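Local structure of caspase Nc subunit 1 (Drosophila melanogaster, 2FP3) at residues Arg61-Tyr72 with Thr127-His137. The protein is an initiator caspase, a cysteine endopeptidase that acts in the cascade activating the caspases that carry out apoptosis in the fly. The protein carries 2 engineered substitutions. Numbering follows the deposited sequence.
Sequences RGVLLMVNIMDY and TECFVMVLMTH
Two parallel strands at the heart of the caspase sheet, 62-68 and 130-135, are in register from V63/F130 to N68/M135, their directions 10° apart. A ladder of seven backbone hydrogen bonds joins them, its end bonds, V63 N to C129 O (2.8 Å) and I69 N to M135 O, reaching just beyond the paired residues. On one face V63, L65 and V67 pair with F130, M132 and L134. V67 and L134 lie alongside each other, CG1 to CD1 3.5 Å, and L65 CD2 rests on M132 CG; the F130 ring presents CZ to L65 CB. The other face carries L64, M66 and N68 beside V131, V133 and M135, with helix 82-95 packed over L64 and M66. M135 has CG anti to the carbonyl carbon (chi1 -63°) and bends at its thioether, laying CE against N68 CG at 3.5 Å and M66 SD at 3.8 Å. N68 OD1 is held by R79, ND2 by S86 and the A82 carbonyl. The parallel order, with helices in the connection, belongs to the alpha/beta caspase fold; H137, probably the catalytic histidine as in related caspases, lies just beyond M135. There Y72 OH donates to T136 OG1 (2.7 Å), which lies at the ring edge in plane, while H137 CD2 sits over one face of the Y72 ring, offset toward its rim. H137 NE2 is hydrogen-bonded to the R77 carbonyl oxygen. At the opposite end R61 NE forms a salt bridge with E128 OE1 (3.1 Å), which lies in the guanidinium plane and is met on its syn side, NE tilted out of the carboxylate plane. R61 NH2 hydrogen-bonds to the F313 carbonyl. OE1 also bonds S57 OG; OE2 takes a salt bridge from K54 and a hydrogen bond from Q56 N.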
loop_
_atom_site.group_PDB
_atom_site.type_symbol
_atom_site.label_atom_id
_atom_site.label_comp_id
_atom_site.label_asym_id
_atom_site.label_seq_id
_atom_site.Cartn_x
_atom_site.Cartn_y
_atom_site.Cartn_z
ATOM N N ARG A 61 13.546 5.245 -6.851
ATOM C CA ARG A 61 12.433 4.550 -7.484
ATOM C C ARG A 61 11.137 4.684 -6.695
ATOM O O ARG A 61 10.075 4.889 -7.280
ATOM C CB ARG A 61 12.780 3.071 -7.697
ATOM C CG ARG A 61 11.762 2.303 -8.514
ATOM C CD ARG A 61 11.340 3.076 -9.768
ATOM N NE ARG A 61 12.457 3.327 -10.680
ATOM C CZ ARG A 61 13.042 2.400 -11.433
ATOM N NH1 ARG A 61 12.616 1.144 -11.395
ATOM N NH2 ARG A 61 14.062 2.722 -12.214
ATOM N N GLY A 62 11.223 4.578 -5.371
ATOM C CA GLY A 62 10.029 4.718 -4.560
ATOM C C GLY A 62 10.247 4.730 -3.059
ATOM O O GLY A 62 11.310 4.336 -2.554
ATOM N N VAL A 63 9.237 5.207 -2.337
ATOM C CA VAL A 63 9.280 5.244 -0.883
ATOM C C VAL A 63 8.058 4.487 -0.368
ATOM O O VAL A 63 6.928 4.729 -0.807
ATOM C CB VAL A 63 9.216 6.690 -0.327
ATOM C CG1 VAL A 63 8.941 6.648 1.173
ATOM C CG2 VAL A 63 10.537 7.441 -0.591
ATOM N N LEU A 64 8.291 3.566 0.556
ATOM C CA LEU A 64 7.212 2.796 1.151
ATOM C C LEU A 64 7.097 3.119 2.630
ATOM O O LEU A 64 8.073 3.028 3.378
ATOM C CB LEU A 64 7.457 1.287 1.010
ATOM C CG LEU A 64 6.607 0.440 1.973
ATOM C CD1 LEU A 64 5.146 0.593 1.606
ATOM C CD2 LEU A 64 7.014 -1.036 1.916
ATOM N N LEU A 65 5.905 3.514 3.048
ATOM C CA LEU A 65 5.657 3.785 4.458
ATOM C C LEU A 65 4.827 2.588 4.890
ATOM O O LEU A 65 3.677 2.449 4.470
ATOM C CB LEU A 65 4.847 5.068 4.656
ATOM C CG LEU A 65 4.305 5.226 6.087
ATOM C CD1 LEU A 65 5.474 5.304 7.068
ATOM C CD2 LEU A 65 3.437 6.472 6.188
ATOM N N MET A 66 5.414 1.710 5.697
ATOM C CA MET A 66 4.695 0.530 6.151
ATOM C C MET A 66 4.402 0.602 7.637
ATOM O O MET A 66 5.317 0.676 8.450
ATOM C CB MET A 66 5.496 -0.734 5.871
ATOM C CG MET A 66 4.620 -1.961 5.759
ATOM S SD MET A 66 5.368 -3.443 6.413
ATOM C CE MET A 66 6.687 -3.700 5.277
ATOM N N VAL A 67 3.124 0.582 7.992
ATOM C CA VAL A 67 2.726 0.636 9.391
ATOM C C VAL A 67 1.869 -0.590 9.735
ATOM O O VAL A 67 0.719 -0.696 9.315
ATOM C CB VAL A 67 1.942 1.928 9.677
ATOM C CG1 VAL A 67 1.395 1.908 11.093
ATOM C CG2 VAL A 67 2.844 3.135 9.460
ATOM N N ASN A 68 2.448 -1.520 10.486
ATOM C CA ASN A 68 1.755 -2.742 10.880
ATOM C C ASN A 68 1.440 -2.714 12.381
ATOM O O ASN A 68 2.300 -3.023 13.209
ATOM C CB ASN A 68 2.633 -3.959 10.560
ATOM C CG ASN A 68 1.831 -5.240 10.397
ATOM O OD1 ASN A 68 0.650 -5.298 10.740
ATOM N ND2 ASN A 68 2.477 -6.279 9.874
ATOM N N ILE A 69 0.213 -2.329 12.724
ATOM C CA ILE A 69 -0.226 -2.263 14.120
ATOM C C ILE A 69 -0.745 -3.642 14.527
ATOM O O ILE A 69 -1.641 -4.187 13.880
ATOM C CB ILE A 69 -1.367 -1.237 14.289
ATOM C CG1 ILE A 69 -0.920 0.126 13.759
ATOM C CG2 ILE A 69 -1.773 -1.136 15.749
ATOM C CD1 ILE A 69 -1.994 1.187 13.822
ATOM N N MET A 70 -0.204 -4.211 15.598
ATOM C CA MET A 70 -0.653 -5.537 15.996
ATOM C C MET A 70 -0.959 -5.741 17.470
ATOM O O MET A 70 -1.141 -6.871 17.912
ATOM C CB MET A 70 0.359 -6.578 15.526
ATOM C CG MET A 70 1.784 -6.282 15.933
ATOM S SD MET A 70 2.917 -7.394 15.098
ATOM C CE MET A 70 2.690 -8.884 16.078
ATOM N N ASP A 71 -1.029 -4.654 18.227
ATOM C CA ASP A 71 -1.335 -4.750 19.650
ATOM C C ASP A 71 -2.396 -3.733 20.034
ATOM O O ASP A 71 -2.304 -2.555 19.684
ATOM C CB ASP A 71 -0.073 -4.538 20.490
ATOM C CG ASP A 71 0.825 -5.768 20.516
ATOM O OD1 ASP A 71 1.958 -5.660 21.029
ATOM O OD2 ASP A 71 0.402 -6.841 20.036
ATOM N N TYR A 72 -3.405 -4.200 20.760
ATOM C CA TYR A 72 -4.508 -3.348 21.176
ATOM C C TYR A 72 -4.804 -3.501 22.673
ATOM O O TYR A 72 -4.153 -4.299 23.353
ATOM C CB TYR A 72 -5.731 -3.696 20.324
ATOM C CG TYR A 72 -5.460 -3.554 18.844
ATOM C CD1 TYR A 72 -4.886 -4.596 18.113
ATOM C CD2 TYR A 72 -5.707 -2.346 18.187
ATOM C CE1 TYR A 72 -4.560 -4.434 16.764
ATOM C CE2 TYR A 72 -5.386 -2.174 16.842
ATOM C CZ TYR A 72 -4.812 -3.218 16.138
ATOM O OH TYR A 72 -4.484 -3.041 14.814
ATOM N N THR A 127 11.594 11.206 -4.685
ATOM C CA THR A 127 11.200 9.870 -5.068
ATOM C C THR A 127 10.263 9.918 -6.257
ATOM O O THR A 127 9.580 10.924 -6.490
ATOM C CB THR A 127 10.512 9.112 -3.906
ATOM O OG1 THR A 127 10.424 7.727 -4.252
ATOM C CG2 THR A 127 9.101 9.659 -3.639
ATOM N N GLU A 128 10.228 8.821 -7.004
ATOM C CA GLU A 128 9.373 8.737 -8.172
ATOM C C GLU A 128 8.000 8.183 -7.841
ATOM O O GLU A 128 7.063 8.385 -8.607
ATOM C CB GLU A 128 10.014 7.835 -9.243
ATOM C CG GLU A 128 11.271 8.406 -9.899
ATOM C CD GLU A 128 11.958 7.411 -10.812
ATOM O OE1 GLU A 128 12.472 6.391 -10.319
ATOM O OE2 GLU A 128 11.980 7.652 -12.032
ATOM N N CYS A 129 7.873 7.504 -6.703
ATOM C CA CYS A 129 6.606 6.870 -6.342
ATOM C C CYS A 129 6.407 6.691 -4.831
ATOM O O CYS A 129 7.356 6.398 -4.095
ATOM C CB CYS A 129 6.542 5.499 -7.042
ATOM S SG CYS A 129 5.119 4.459 -6.650
ATOM N N PHE A 130 5.172 6.861 -4.368
ATOM C CA PHE A 130 4.892 6.700 -2.946
ATOM C C PHE A 130 3.839 5.632 -2.669
ATOM O O PHE A 130 2.742 5.665 -3.222
ATOM C CB PHE A 130 4.416 8.014 -2.334
ATOM C CG PHE A 130 4.124 7.917 -0.867
ATOM C CD1 PHE A 130 5.146 8.061 0.068
ATOM C CD2 PHE A 130 2.842 7.607 -0.420
ATOM C CE1 PHE A 130 4.898 7.893 1.430
ATOM C CE2 PHE A 130 2.580 7.434 0.946
ATOM C CZ PHE A 130 3.608 7.575 1.870
ATOM N N VAL A 131 4.177 4.684 -1.804
ATOM C CA VAL A 131 3.245 3.629 -1.431
ATOM C C VAL A 131 3.185 3.534 0.082
ATOM O O VAL A 131 4.214 3.427 0.751
ATOM C CB VAL A 131 3.672 2.246 -1.974
ATOM C CG1 VAL A 131 2.725 1.172 -1.456
ATOM C CG2 VAL A 131 3.656 2.251 -3.499
ATOM N N MET A 132 1.981 3.610 0.633
ATOM C CA MET A 132 1.831 3.469 2.074
ATOM C C MET A 132 0.957 2.248 2.306
ATOM O O MET A 132 -0.037 2.047 1.602
ATOM C CB MET A 132 1.159 4.699 2.707
ATOM C CG MET A 132 0.859 4.514 4.213
ATOM S SD MET A 132 -0.188 5.793 5.002
ATOM C CE MET A 132 -1.782 5.433 4.291
ATOM N N VAL A 133 1.347 1.409 3.259
ATOM C CA VAL A 133 0.543 0.246 3.586
ATOM C C VAL A 133 0.283 0.290 5.080
ATOM O O VAL A 133 1.205 0.157 5.887
ATOM C CB VAL A 133 1.236 -1.086 3.232
ATOM C CG1 VAL A 133 0.309 -2.241 3.568
ATOM C CG2 VAL A 133 1.580 -1.125 1.749
ATOM N N LEU A 134 -0.977 0.516 5.437
ATOM C CA LEU A 134 -1.379 0.578 6.832
ATOM C C LEU A 134 -2.164 -0.680 7.142
ATOM O O LEU A 134 -3.209 -0.935 6.543
ATOM C CB LEU A 134 -2.244 1.812 7.096
ATOM C CG LEU A 134 -2.870 1.936 8.491
ATOM C CD1 LEU A 134 -1.772 1.981 9.552
ATOM C CD2 LEU A 134 -3.725 3.189 8.563
ATOM N N MET A 135 -1.651 -1.475 8.071
ATOM C CA MET A 135 -2.318 -2.709 8.452
ATOM C C MET A 135 -2.771 -2.641 9.899
ATOM O O MET A 135 -1.953 -2.641 10.815
ATOM C CB MET A 135 -1.375 -3.890 8.237
ATOM C CG MET A 135 -1.012 -4.059 6.783
ATOM S SD MET A 135 0.364 -5.148 6.507
ATOM C CE MET A 135 1.725 -4.121 7.130
ATOM N N THR A 136 -4.085 -2.569 10.086
ATOM C CA THR A 136 -4.685 -2.496 11.413
ATOM C C THR A 136 -6.143 -2.960 11.334
ATOM O O THR A 136 -6.548 -3.587 10.360
ATOM C CB THR A 136 -4.653 -1.054 11.937
ATOM O OG1 THR A 136 -5.235 -0.997 13.245
ATOM C CG2 THR A 136 -5.431 -0.152 11.003
ATOM N N HIS A 137 -6.922 -2.658 12.367
ATOM C CA HIS A 137 -8.333 -3.023 12.394
ATOM C C HIS A 137 -9.155 -1.817 11.940
ATOM O O HIS A 137 -8.804 -0.672 12.232
ATOM C CB HIS A 137 -8.755 -3.428 13.809
ATOM C CG HIS A 137 -8.127 -4.700 14.289
ATOM N ND1 HIS A 137 -8.149 -5.866 13.555
ATOM C CD2 HIS A 137 -7.499 -5.001 15.451
ATOM C CE1 HIS A 137 -7.563 -6.830 14.243
ATOM N NE2 HIS A 137 -7.160 -6.332 15.397
#